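Local coordinates for CCMAN5 (Cellulosimicrobium cellulans, PDB 2XSG), which acts as a family 92 glycoside hydrolase, an alpha-mannosidase that enables mannose-6-phosphate modification of lysosomal enzymes made in yeast, probably with calcium at its active site, at residues E20-N25 against G627-V632; E573-P576 against K580-L583; H584-E589 against K617-R622; G637-P642 against G654-M659. All coordinates share one frame; numbering follows the deposited sequence.

Contact 1 (E20-N25 against G627-V632); sequences EGDFGN and GSSSAV
Phe23 and Ala631 form the clearest apolar touch between two irregular loops, 20-25 near the N-terminus and 627-632 some six hundred residues later. The phenyl group leaves the backbone with CG anti to the carbonyl carbon (chi1 -61°), which brings the far end of the ring toward the other loop. From CB outward, the ring first runs past its own chain: the carbonyl oxygen of Glu20 lies in the ring plane at the edge, with Glu20 O 3.5 Å from Phe23 CD2. That oxygen also receives the backbone N-H of Phe23, Phe23 N to Glu20 O measuring 3.0 Å, which closes a type II' turn with Gly21 at its positive-phi corner. Next along the same side, Phe23 CE2 is 4.3 Å from Ala631 CB, and CZ at the tip comes closest at 4.1 Å, approaching the methyl obliquely. The methyl is presented by a type I turn over Ser629 to Val632. Within it the Ser629 hydroxyl accepts from the amide two residues on, Ala631 N to Ser629 OG being 3.0 Å at 144°, the geometry of an ST turn. Beside this, Asp22 turns its carboxylate to the same loop, yet Asp22 OD2 stays 4.4 Å from Ser629 OG. Its other oxygen takes a weak bond from Asn25 ND2, Asp22 OD1 3.2 Å away. Glu20 meanwhile pairs with Arg653. With no polar bond joining the two loops and 113 Å² buried, the chemistry implies a light van der Waals contact between turns that are each closed by their own bonds.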
loop_
_atom_site.group_PDB
_atom_site.type_symbol
_atom_site.label_atom_id
_atom_site.label_comp_id
_atom_site.label_asym_id
_atom_site.label_seq_id
_atom_site.Cartn_x
_atom_site.Cartn_y
_atom_site.Cartn_z
ATOM N N GLU A 20 -2.129 6.962 -14.077
ATOM C CA GLU A 20 -2.262 8.319 -14.643
ATOM C C GLU A 20 -2.191 9.383 -13.553
ATOM O O GLU A 20 -2.851 9.263 -12.522
ATOM C CB GLU A 20 -3.557 8.480 -15.449
ATOM C CG GLU A 20 -3.683 9.869 -16.141
ATOM C CD GLU A 20 -4.581 9.854 -17.368
ATOM O OE1 GLU A 20 -4.824 8.765 -17.914
ATOM O OE2 GLU A 20 -5.025 10.938 -17.809
ATOM N N GLY A 21 -1.359 10.395 -13.783
ATOM C CA GLY A 21 -1.404 11.655 -13.031
ATOM C C GLY A 21 -1.504 11.454 -11.541
ATOM O O GLY A 21 -0.760 10.674 -10.990
ATOM N N ASP A 22 -2.450 12.144 -10.909
ATOM C CA ASP A 22 -2.667 12.060 -9.465
ATOM C C ASP A 22 -3.902 11.199 -9.148
ATOM O O ASP A 22 -4.716 11.567 -8.303
ATOM C CB ASP A 22 -2.812 13.474 -8.859
ATOM C CG ASP A 22 -2.614 13.493 -7.336
ATOM O OD1 ASP A 22 -2.070 12.515 -6.765
ATOM O OD2 ASP A 22 -2.993 14.492 -6.698
ATOM N N PHE A 23 -4.027 10.052 -9.823
ATOM C CA PHE A 23 -5.207 9.177 -9.679
ATOM C C PHE A 23 -4.834 7.803 -9.088
ATOM O O PHE A 23 -5.290 6.754 -9.557
ATOM C CB PHE A 23 -5.981 9.032 -11.007
ATOM C CG PHE A 23 -6.524 10.339 -11.555
ATOM C CD1 PHE A 23 -7.826 10.748 -11.259
ATOM C CD2 PHE A 23 -5.735 11.150 -12.375
ATOM C CE1 PHE A 23 -8.347 11.962 -11.769
ATOM C CE2 PHE A 23 -6.225 12.361 -12.888
ATOM C CZ PHE A 23 -7.545 12.770 -12.585
ATOM N N GLY A 24 -3.992 7.813 -8.056
ATOM C CA GLY A 24 -3.627 6.571 -7.388
ATOM C C GLY A 24 -2.154 6.437 -7.039
ATOM O O GLY A 24 -1.821 5.834 -6.028
ATOM N N ASN A 25 -1.284 7.002 -7.878
ATOM C CA ASN A 25 0.172 6.914 -7.716
ATOM C C ASN A 25 0.717 5.491 -7.679
ATOM O O ASN A 25 1.634 5.195 -6.935
ATOM C CB ASN A 25 0.674 7.782 -6.555
ATOM C CG ASN A 25 0.722 9.264 -6.932
ATOM O OD1 ASN A 25 1.438 9.651 -7.860
ATOM N ND2 ASN A 25 -0.038 10.095 -6.214
ATOM N N GLY A 627 -5.599 19.467 0.631
ATOM C CA GLY A 627 -6.223 20.789 0.506
ATOM C C GLY A 627 -6.815 21.082 -0.869
ATOM O O GLY A 627 -7.972 21.486 -0.993
ATOM N N SER A 628 -6.013 20.888 -1.907
ATOM C CA SER A 628 -6.474 21.158 -3.251
ATOM C C SER A 628 -5.703 20.330 -4.284
ATOM O O SER A 628 -4.616 19.802 -4.001
ATOM C CB SER A 628 -6.335 22.650 -3.550
ATOM O OG SER A 628 -4.969 23.016 -3.698
ATOM N N SER A 629 -6.252 20.258 -5.494
ATOM C CA SER A 629 -5.652 19.489 -6.585
ATOM C C SER A 629 -5.902 20.184 -7.924
ATOM O O SER A 629 -7.026 20.615 -8.215
ATOM C CB SER A 629 -6.243 18.070 -6.600
ATOM O OG SER A 629 -6.058 17.409 -7.850
ATOM N N SER A 630 -4.854 20.289 -8.737
ATOM C CA SER A 630 -4.984 20.818 -10.100
ATOM C C SER A 630 -5.715 19.835 -11.011
ATOM O O SER A 630 -6.133 20.190 -12.100
ATOM C CB SER A 630 -3.599 21.098 -10.693
ATOM O OG SER A 630 -2.831 19.901 -10.668
ATOM N N ALA A 631 -5.872 18.596 -10.561
ATOM C CA ALA A 631 -6.504 17.569 -11.375
ATOM C C ALA A 631 -8.032 17.643 -11.399
ATOM O O ALA A 631 -8.661 16.996 -12.228
ATOM C CB ALA A 631 -6.044 16.198 -10.936
ATOM N N VAL A 632 -8.628 18.434 -10.506
ATOM C CA VAL A 632 -10.092 18.549 -10.428
ATOM C C VAL A 632 -10.412 19.833 -9.685
ATOM O O VAL A 632 -9.714 20.173 -8.723
ATOM C CB VAL A 632 -10.725 17.306 -9.704
ATOM C CG1 VAL A 632 -10.427 17.319 -8.185
ATOM C CG2 VAL A 632 -12.238 17.183 -9.988
#

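Contact 2 (E573-P576 against K580-L583); sequences EHAP and KAML
Ala581 points its methyl between Ala575 and the His574 ring, and this small group carries most of the area hidden between the two segments, 86 Å² in all. In the packed part Ala581 CB lies 4.4 Å from Ala575 CB and 4.3 Å from Ala575 O, so that methyl meets methyl beside a backbone carbonyl. His574 closes on the same group from its ring end: His574 NE2 is 4.1 Å from Ala581 CB, in an oblique approach. Its CG sits between the backbone N and the carbonyl carbon (chi1 61°), which swings the imidazole from a CB that does not aim at the other segment.

The looser side is bridged by solvent. One water donates to Ala581 O at 2.6 Å and also lies in the plane of the imidazole, at its edge, 3.3 Å from His574 NE2, linking the imidazole to the Ala581 carbonyl. This is a surface contact, a tight return of the chain with three residues between its halves. Around it, the His574 ring meets that of His569 on helix 560-570, with planes about 15° apart; Glu573 forms a salt bridge to Lys609 of helix 604-616, and Lys580 one to Glu638 of strand 638-646.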
loop_
_atom_site.group_PDB
_atom_site.type_symbol
_atom_site.label_atom_id
_atom_site.label_comp_id
_atom_site.label_asym_id
_atom_site.label_seq_id
_atom_site.Cartn_x
_atom_site.Cartn_y
_atom_site.Cartn_z
ATOM N N GLU A 573 -28.097 10.669 4.099
ATOM C CA GLU A 573 -29.280 9.841 3.773
ATOM C C GLU A 573 -30.583 10.640 3.630
ATOM O O GLU A 573 -31.487 10.250 2.868
ATOM C CB GLU A 573 -29.467 8.726 4.810
ATOM C CG GLU A 573 -28.484 7.576 4.674
ATOM C CD GLU A 573 -28.746 6.694 3.451
ATOM O OE1 GLU A 573 -29.864 6.718 2.899
ATOM O OE2 GLU A 573 -27.818 5.978 3.024
ATOM N N HIS A 574 -30.658 11.758 4.346
ATOM C CA HIS A 574 -31.792 12.689 4.278
ATOM C C HIS A 574 -31.770 13.567 3.025
ATOM O O HIS A 574 -32.757 14.255 2.743
ATOM C CB HIS A 574 -31.737 13.624 5.483
ATOM C CG HIS A 574 -30.490 14.448 5.519
ATOM N ND1 HIS A 574 -30.469 15.779 5.169
ATOM C CD2 HIS A 574 -29.211 14.114 5.807
ATOM C CE1 HIS A 574 -29.234 16.238 5.262
ATOM N NE2 HIS A 574 -28.450 15.247 5.642
ATOM N N ALA A 575 -30.636 13.620 2.322
ATOM C CA ALA A 575 -30.556 14.362 1.056
ATOM C C ALA A 575 -29.671 13.652 0.033
ATOM O O ALA A 575 -28.551 14.091 -0.216
ATOM C CB ALA A 575 -30.081 15.786 1.291
ATOM N N PRO A 576 -30.179 12.551 -0.566
ATOM C CA PRO A 576 -29.379 11.634 -1.407
ATOM C C PRO A 576 -28.824 12.251 -2.707
ATOM O O PRO A 576 -27.890 11.698 -3.297
ATOM C CB PRO A 576 -30.371 10.499 -1.736
ATOM C CG PRO A 576 -31.708 11.132 -1.635
ATOM C CD PRO A 576 -31.582 12.094 -0.471
ATOM N N LYS A 580 -23.109 17.901 -1.147
ATOM C CA LYS A 580 -22.542 18.592 0.017
ATOM C C LYS A 580 -22.925 17.925 1.355
ATOM O O LYS A 580 -22.267 18.155 2.378
ATOM C CB LYS A 580 -22.951 20.075 -0.015
ATOM C CG LYS A 580 -22.246 20.996 0.984
ATOM C CD LYS A 580 -20.871 21.524 0.498
ATOM C CE LYS A 580 -20.250 22.466 1.556
ATOM N NZ LYS A 580 -18.742 22.626 1.486
ATOM N N ALA A 581 -23.963 17.088 1.351
ATOM C CA ALA A 581 -24.383 16.385 2.571
ATOM C C ALA A 581 -23.588 15.095 2.842
ATOM O O ALA A 581 -23.866 14.377 3.804
ATOM C CB ALA A 581 -25.897 16.091 2.531
ATOM N N MET A 582 -22.612 14.807 1.983
ATOM C CA MET A 582 -21.756 13.643 2.138
ATOM C C MET A 582 -20.583 13.972 3.071
ATOM O O MET A 582 -19.635 14.653 2.666
ATOM C CB MET A 582 -21.247 13.177 0.761
ATOM C CG MET A 582 -20.282 11.973 0.791
ATOM S SD MET A 582 -20.919 10.496 1.607
ATOM C CE MET A 582 -22.430 10.121 0.702
ATOM N N LEU A 583 -20.641 13.483 4.308
ATOM C CA LEU A 583 -19.627 13.844 5.326
ATOM C C LEU A 583 -18.500 12.822 5.378
ATOM O O LEU A 583 -17.399 13.112 5.876
ATOM C CB LEU A 583 -20.273 13.995 6.713
ATOM C CG LEU A 583 -21.442 14.982 6.781
ATOM C CD1 LEU A 583 -21.877 15.187 8.214
ATOM C CD2 LEU A 583 -21.087 16.321 6.112
HETATM O O HOH W 1 -25.173 15.308 5.863
#

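Contact 3 (H584-E589 against K617-R622); sequences HSNANE and KETWNR. With CA (calcium ion), chain C.
Asn586 and Asn621 bring their side chains together at about a right angle, with amide planes 67° apart, in a buried contact. The carbonyl oxygen of Asn621, OD1, lies 3.6 Å from Asn586 CB and is held from the opposite segment by a water, which gives a hydrogen to Asn621 OD1 at 2.9 Å and accepts from the backbone N of Asn586. The remaining group of the Asn621 amide is turned back on its own strand: ND2 donates to Thr619 OG1 at 3.3 Å, the hydroxyl lying 31° out of the amide plane, and more weakly to Thr619 O. With CG anti to the carbonyl carbon (chi1 -74°), Asn621 thus spans the water and its own strand. An alanine here is likely to leave the bridging water without one acceptor and the Thr619 hydroxyl without this amide donor, and to open a gap beside Asn586. A second water joins the backbones, donating to His584 O at 2.6 Å and accepting from Arg622 N. Most of 617-622 lies on the outermost strand, 618-623, of a three-stranded antiparallel sheet, whereas 584-589 is a loop entering the calcium site of the (alpha/alpha)6-type catalytic domain of family 92. There Asn588 OD1 binds calcium at 2.4 Å and Glu589 OE1 at 2.6 Å; Asp662 and a water also bind it. That water donates to Ala587 O, while the amide of Ala587 bonds to Ser585 OG, an ST turn that shapes the chain before the metal ligands. Farther out, His584 stacks on Phe571 and Arg622 forms a salt bridge with Glu638.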
loop_
_atom_site.group_PDB
_atom_site.type_symbol
_atom_site.label_atom_id
_atom_site.label_comp_id
_atom_site.label_asym_id
_atom_site.label_seq_id
_atom_site.Cartn_x
_atom_site.Cartn_y
_atom_site.Cartn_z
ATOM N N HIS A 584 -18.782 11.633 4.850
ATOM C CA HIS A 584 -17.777 10.591 4.691
ATOM C C HIS A 584 -16.828 10.944 3.544
ATOM O O HIS A 584 -17.255 11.532 2.541
ATOM C CB HIS A 584 -18.472 9.265 4.384
ATOM C CG HIS A 584 -17.532 8.153 4.049
ATOM N ND1 HIS A 584 -17.527 7.522 2.821
ATOM C CD2 HIS A 584 -16.582 7.543 4.789
ATOM C CE1 HIS A 584 -16.597 6.583 2.816
ATOM N NE2 HIS A 584 -16.011 6.575 3.999
ATOM N N SER A 585 -15.552 10.579 3.682
ATOM C CA SER A 585 -14.618 10.683 2.562
ATOM C C SER A 585 -14.235 9.309 2.045
ATOM O O SER A 585 -13.881 8.418 2.833
ATOM C CB SER A 585 -13.364 11.469 2.933
ATOM O OG SER A 585 -12.497 11.583 1.805
ATOM N N ASN A 586 -14.292 9.143 0.722
ATOM C CA ASN A 586 -13.785 7.927 0.060
ATOM C C ASN A 586 -12.308 8.013 -0.358
ATOM O O ASN A 586 -11.703 7.008 -0.727
ATOM C CB ASN A 586 -14.629 7.591 -1.177
ATOM C CG ASN A 586 -16.104 7.457 -0.856
ATOM O OD1 ASN A 586 -16.948 8.213 -1.373
ATOM N ND2 ASN A 586 -16.421 6.535 0.015
ATOM N N ALA A 587 -11.731 9.207 -0.281
ATOM C CA ALA A 587 -10.443 9.485 -0.917
ATOM C C ALA A 587 -9.261 9.242 0.013
ATOM O O ALA A 587 -8.113 9.192 -0.441
ATOM C CB ALA A 587 -10.417 10.926 -1.459
ATOM N N ASN A 588 -9.550 9.093 1.303
ATOM C CA ASN A 588 -8.536 8.861 2.334
ATOM C C ASN A 588 -8.943 7.744 3.297
ATOM O O ASN A 588 -10.117 7.325 3.332
ATOM C CB ASN A 588 -8.298 10.143 3.127
ATOM C CG ASN A 588 -6.908 10.233 3.681
ATOM O OD1 ASN A 588 -5.973 9.648 3.137
ATOM N ND2 ASN A 588 -6.754 10.965 4.777
ATOM N N GLU A 589 -7.978 7.275 4.088
ATOM C CA GLU A 589 -8.165 6.120 4.971
ATOM C C GLU A 589 -8.730 6.444 6.360
ATOM O O GLU A 589 -9.031 5.523 7.126
ATOM C CB GLU A 589 -6.837 5.366 5.172
ATOM C CG GLU A 589 -6.274 4.686 3.925
ATOM C CD GLU A 589 -5.374 5.597 3.126
ATOM O OE1 GLU A 589 -5.282 6.781 3.460
ATOM O OE2 GLU A 589 -4.749 5.125 2.161
ATOM N N LYS A 617 -20.099 1.328 -7.909
ATOM C CA LYS A 617 -21.045 2.253 -8.540
ATOM C C LYS A 617 -20.537 3.703 -8.439
ATOM O O LYS A 617 -19.428 3.945 -7.963
ATOM C CB LYS A 617 -22.422 2.129 -7.869
ATOM C CG LYS A 617 -23.038 0.728 -7.928
ATOM C CD LYS A 617 -24.358 0.686 -7.164
ATOM C CE LYS A 617 -25.038 -0.663 -7.273
ATOM N NZ LYS A 617 -25.521 -0.959 -8.650
ATOM N N GLU A 618 -21.341 4.648 -8.914
ATOM C CA GLU A 618 -21.068 6.065 -8.750
ATOM C C GLU A 618 -21.586 6.497 -7.398
ATOM O O GLU A 618 -22.675 6.092 -7.004
ATOM C CB GLU A 618 -21.799 6.882 -9.801
ATOM C CG GLU A 618 -21.327 6.698 -11.223
ATOM C CD GLU A 618 -21.710 7.888 -12.082
ATOM O OE1 GLU A 618 -22.707 8.563 -11.743
ATOM O OE2 GLU A 618 -20.995 8.175 -13.066
ATOM N N THR A 619 -20.808 7.309 -6.690
ATOM C CA THR A 619 -21.262 7.932 -5.447
ATOM C C THR A 619 -20.987 9.429 -5.452
ATOM O O THR A 619 -20.170 9.911 -6.245
ATOM C CB THR A 619 -20.537 7.365 -4.202
ATOM O OG1 THR A 619 -19.121 7.315 -4.455
ATOM C CG2 THR A 619 -21.061 5.975 -3.851
ATOM N N TRP A 620 -21.652 10.147 -4.545
ATOM C CA TRP A 620 -21.321 11.542 -4.258
ATOM C C TRP A 620 -20.008 11.642 -3.501
ATOM O O TRP A 620 -19.796 10.953 -2.503
ATOM C CB TRP A 620 -22.425 12.206 -3.442
ATOM C CG TRP A 620 -23.578 12.624 -4.291
ATOM C CD1 TRP A 620 -24.855 12.117 -4.256
ATOM C CD2 TRP A 620 -23.562 13.618 -5.320
ATOM N NE1 TRP A 620 -25.631 12.759 -5.185
ATOM C CE2 TRP A 620 -24.868 13.677 -5.860
ATOM C CE3 TRP A 620 -22.580 14.483 -5.825
ATOM C CZ2 TRP A 620 -25.216 14.569 -6.886
ATOM C CZ3 TRP A 620 -22.925 15.365 -6.852
ATOM C CH2 TRP A 620 -24.232 15.397 -7.372
ATOM N N ASN A 621 -19.122 12.495 -4.006
ATOM C CA ASN A 621 -17.833 12.737 -3.372
ATOM C C ASN A 621 -17.629 14.202 -3.071
ATOM O O ASN A 621 -17.536 15.024 -3.986
ATOM C CB ASN A 621 -16.698 12.186 -4.227
ATOM C CG ASN A 621 -16.627 10.681 -4.157
ATOM O OD1 ASN A 621 -15.952 10.128 -3.290
ATOM N ND2 ASN A 621 -17.385 10.007 -5.020
ATOM N N ARG A 622 -17.609 14.513 -1.774
ATOM C CA ARG A 622 -17.391 15.869 -1.293
ATOM C C ARG A 622 -15.912 16.146 -1.028
ATOM O O ARG A 622 -15.421 17.256 -1.274
ATOM C CB ARG A 622 -18.223 16.145 -0.024
ATOM C CG ARG A 622 -17.919 17.509 0.624
ATOM C CD ARG A 622 -18.842 17.858 1.790
ATOM N NE ARG A 622 -18.397 19.095 2.453
ATOM C CZ ARG A 622 -18.962 19.638 3.533
ATOM N NH1 ARG A 622 -20.040 19.104 4.096
ATOM N NH2 ARG A 622 -18.451 20.747 4.043
HETATM CA CA CA C . -4.160 8.655 1.980
HETATM O O HOH W 2 -16.725 12.638 0.249
HETATM O O HOH W 3 -14.519 11.270 -1.090
HETATM O O HOH W 4 -5.534 8.142 0.019
#

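Contact 4 (G637-P642 against G654-M659); sequences GEFTPP and GMLPTM
Phe639 turns CG anti to its carbonyl carbon (chi1 -72°) and turns the ring plane across the CA-CB-CG plane (chi2 -89°), which carries the outer ring atoms across to Leu656 and Pro657 although the backbones stay 9.6 Å apart at the nearest CA pair, Phe639 and Pro657. The closest touch is Phe639 CE1, 3.7 Å from Pro657 CG, and the neighbouring Phe639 CZ lies 4.0 Å from the same carbon. Phe639 CZ also meets the Leu656 branch, 4.1 Å from Leu656 CD2. Both partners come in obliquely to the ring, and each side chain crosses the phenyl group at about a right angle. A leucine in place of Phe639 would probably fall short of Pro657 CG and Leu656 CD2, leaving a gap between the strand and the turn.

The proline and leucine are held by a type II turn from Leu656 to Met659, closed by Met659 N to Leu656 O at 3.1 Å, with Pro657 at its second position and Thr658 at positive phi at its third. Asn621 touches both Phe639 and Leu656 from the adjoining strand. The arrangement is that of a buried aromatic residue on a sheet strand, here in the small antiparallel sheet of the catalytic region, packing against a proline-bearing reverse turn.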
loop_
_atom_site.group_PDB
_atom_site.type_symbol
_atom_site.label_atom_id
_atom_site.label_comp_id
_atom_site.label_asym_id
_atom_site.label_seq_id
_atom_site.Cartn_x
_atom_site.Cartn_y
_atom_site.Cartn_z
ATOM N N GLY A 637 -9.907 21.199 0.848
ATOM C CA GLY A 637 -10.059 19.743 1.026
ATOM C C GLY A 637 -11.278 19.133 0.343
ATOM O O GLY A 637 -11.607 17.951 0.556
ATOM N N GLU A 638 -11.945 19.914 -0.501
ATOM C CA GLU A 638 -13.183 19.437 -1.121
ATOM C C GLU A 638 -13.185 19.540 -2.649
ATOM O O GLU A 638 -12.483 20.386 -3.223
ATOM C CB GLU A 638 -14.381 20.189 -0.535
ATOM C CG GLU A 638 -14.442 20.096 0.981
ATOM C CD GLU A 638 -15.682 20.711 1.595
ATOM O OE1 GLU A 638 -16.643 20.994 0.863
ATOM O OE2 GLU A 638 -15.688 20.906 2.829
ATOM N N PHE A 639 -13.954 18.652 -3.281
ATOM C CA PHE A 639 -14.404 18.813 -4.670
ATOM C C PHE A 639 -15.349 20.019 -4.697
ATOM O O PHE A 639 -16.356 20.024 -3.990
ATOM C CB PHE A 639 -15.221 17.598 -5.152
ATOM C CG PHE A 639 -14.420 16.329 -5.394
ATOM C CD1 PHE A 639 -13.847 16.078 -6.631
ATOM C CD2 PHE A 639 -14.309 15.357 -4.398
ATOM C CE1 PHE A 639 -13.128 14.887 -6.866
ATOM C CE2 PHE A 639 -13.602 14.157 -4.614
ATOM C CZ PHE A 639 -13.005 13.926 -5.846
ATOM N N THR A 640 -15.047 21.025 -5.515
ATOM C CA THR A 640 -15.899 22.224 -5.607
ATOM C C THR A 640 -16.324 22.416 -7.065
ATOM O O THR A 640 -15.556 22.970 -7.862
ATOM C CB THR A 640 -15.169 23.490 -5.148
ATOM O OG1 THR A 640 -13.994 23.652 -5.947
ATOM C CG2 THR A 640 -14.768 23.407 -3.654
ATOM N N PRO A 641 -17.544 21.970 -7.422
ATOM C CA PRO A 641 -18.557 21.388 -6.546
ATOM C C PRO A 641 -18.332 19.902 -6.245
ATOM O O PRO A 641 -17.495 19.267 -6.896
ATOM C CB PRO A 641 -19.837 21.541 -7.372
ATOM C CG PRO A 641 -19.356 21.420 -8.818
ATOM C CD PRO A 641 -18.021 22.093 -8.825
ATOM N N PRO A 642 -19.089 19.341 -5.274
ATOM C CA PRO A 642 -19.102 17.899 -5.082
ATOM C C PRO A 642 -19.385 17.156 -6.386
ATOM O O PRO A 642 -20.125 17.653 -7.235
ATOM C CB PRO A 642 -20.256 17.698 -4.107
ATOM C CG PRO A 642 -20.225 18.915 -3.271
ATOM C CD PRO A 642 -19.933 20.022 -4.264
ATOM N N GLY A 654 -7.314 5.536 -11.961
ATOM C CA GLY A 654 -7.879 4.390 -11.232
ATOM C C GLY A 654 -8.652 4.718 -9.965
ATOM O O GLY A 654 -9.658 4.057 -9.661
ATOM N N MET A 655 -8.183 5.727 -9.222
ATOM C CA MET A 655 -8.871 6.191 -8.031
ATOM C C MET A 655 -9.318 7.621 -8.265
ATOM O O MET A 655 -8.969 8.236 -9.276
ATOM C CB MET A 655 -7.918 6.190 -6.819
ATOM C CG MET A 655 -6.958 5.027 -6.728
ATOM S SD MET A 655 -7.820 3.582 -6.181
ATOM C CE MET A 655 -6.442 2.492 -5.846
ATOM N N LEU A 656 -10.026 8.170 -7.281
ATOM C CA LEU A 656 -10.317 9.599 -7.252
ATOM C C LEU A 656 -9.019 10.403 -7.378
ATOM O O LEU A 656 -7.960 9.923 -6.965
ATOM C CB LEU A 656 -11.004 9.960 -5.943
ATOM C CG LEU A 656 -12.411 9.371 -5.733
ATOM C CD1 LEU A 656 -12.859 9.638 -4.318
ATOM C CD2 LEU A 656 -13.401 9.943 -6.739
ATOM N N PRO A 657 -9.100 11.629 -7.925
ATOM C CA PRO A 657 -7.909 12.474 -7.876
ATOM C C PRO A 657 -7.503 12.696 -6.398
ATOM O O PRO A 657 -8.381 12.854 -5.552
ATOM C CB PRO A 657 -8.380 13.784 -8.517
ATOM C CG PRO A 657 -9.912 13.751 -8.373
ATOM C CD PRO A 657 -10.265 12.326 -8.520
ATOM N N THR A 658 -6.190 12.720 -6.136
ATOM C CA THR A 658 -5.560 12.786 -4.794
ATOM C C THR A 658 -5.624 11.487 -3.963
ATOM O O THR A 658 -4.994 11.389 -2.896
ATOM C CB THR A 658 -6.128 13.893 -3.872
ATOM O OG1 THR A 658 -7.413 13.476 -3.391
ATOM C CG2 THR A 658 -6.205 15.263 -4.550
ATOM N N MET A 659 -6.407 10.521 -4.409
ATOM C CA MET A 659 -6.625 9.309 -3.629
ATOM C C MET A 659 -5.482 8.313 -3.833
ATOM O O MET A 659 -5.548 7.456 -4.697
ATOM C CB MET A 659 -7.974 8.694 -4.002
ATOM C CG MET A 659 -8.301 7.358 -3.320
ATOM S SD MET A 659 -9.950 6.856 -3.834
ATOM C CE MET A 659 -10.033 5.219 -3.120
#

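Contacts 3 and 4 are buried, and each puts one segment on the same antiparallel sheet: strands 618-623 and 638-646 are neighbours in it, with Arg622 O and Phe639 N, 2.9 Å apart, probably bonded. Contacts 1 and 2 lie at the surface. Contact 1 nonetheless borders contact 4, about 8 Å between centres, where Asp22 O approaches Thr658 N and Val632 packs on Pro657. Contact 2 reaches the sheet by charge, as Lys580 pairs with Glu638, which also takes Arg622. The chemistry follows place: polar and water-bridged in contact 3, whose loop runs on to the calcium ligands, wholly apolar in contact 4, one thin apolar touch beside a distant polar pair in contact 1, methyl packing plus one solvent bridge in contact 2.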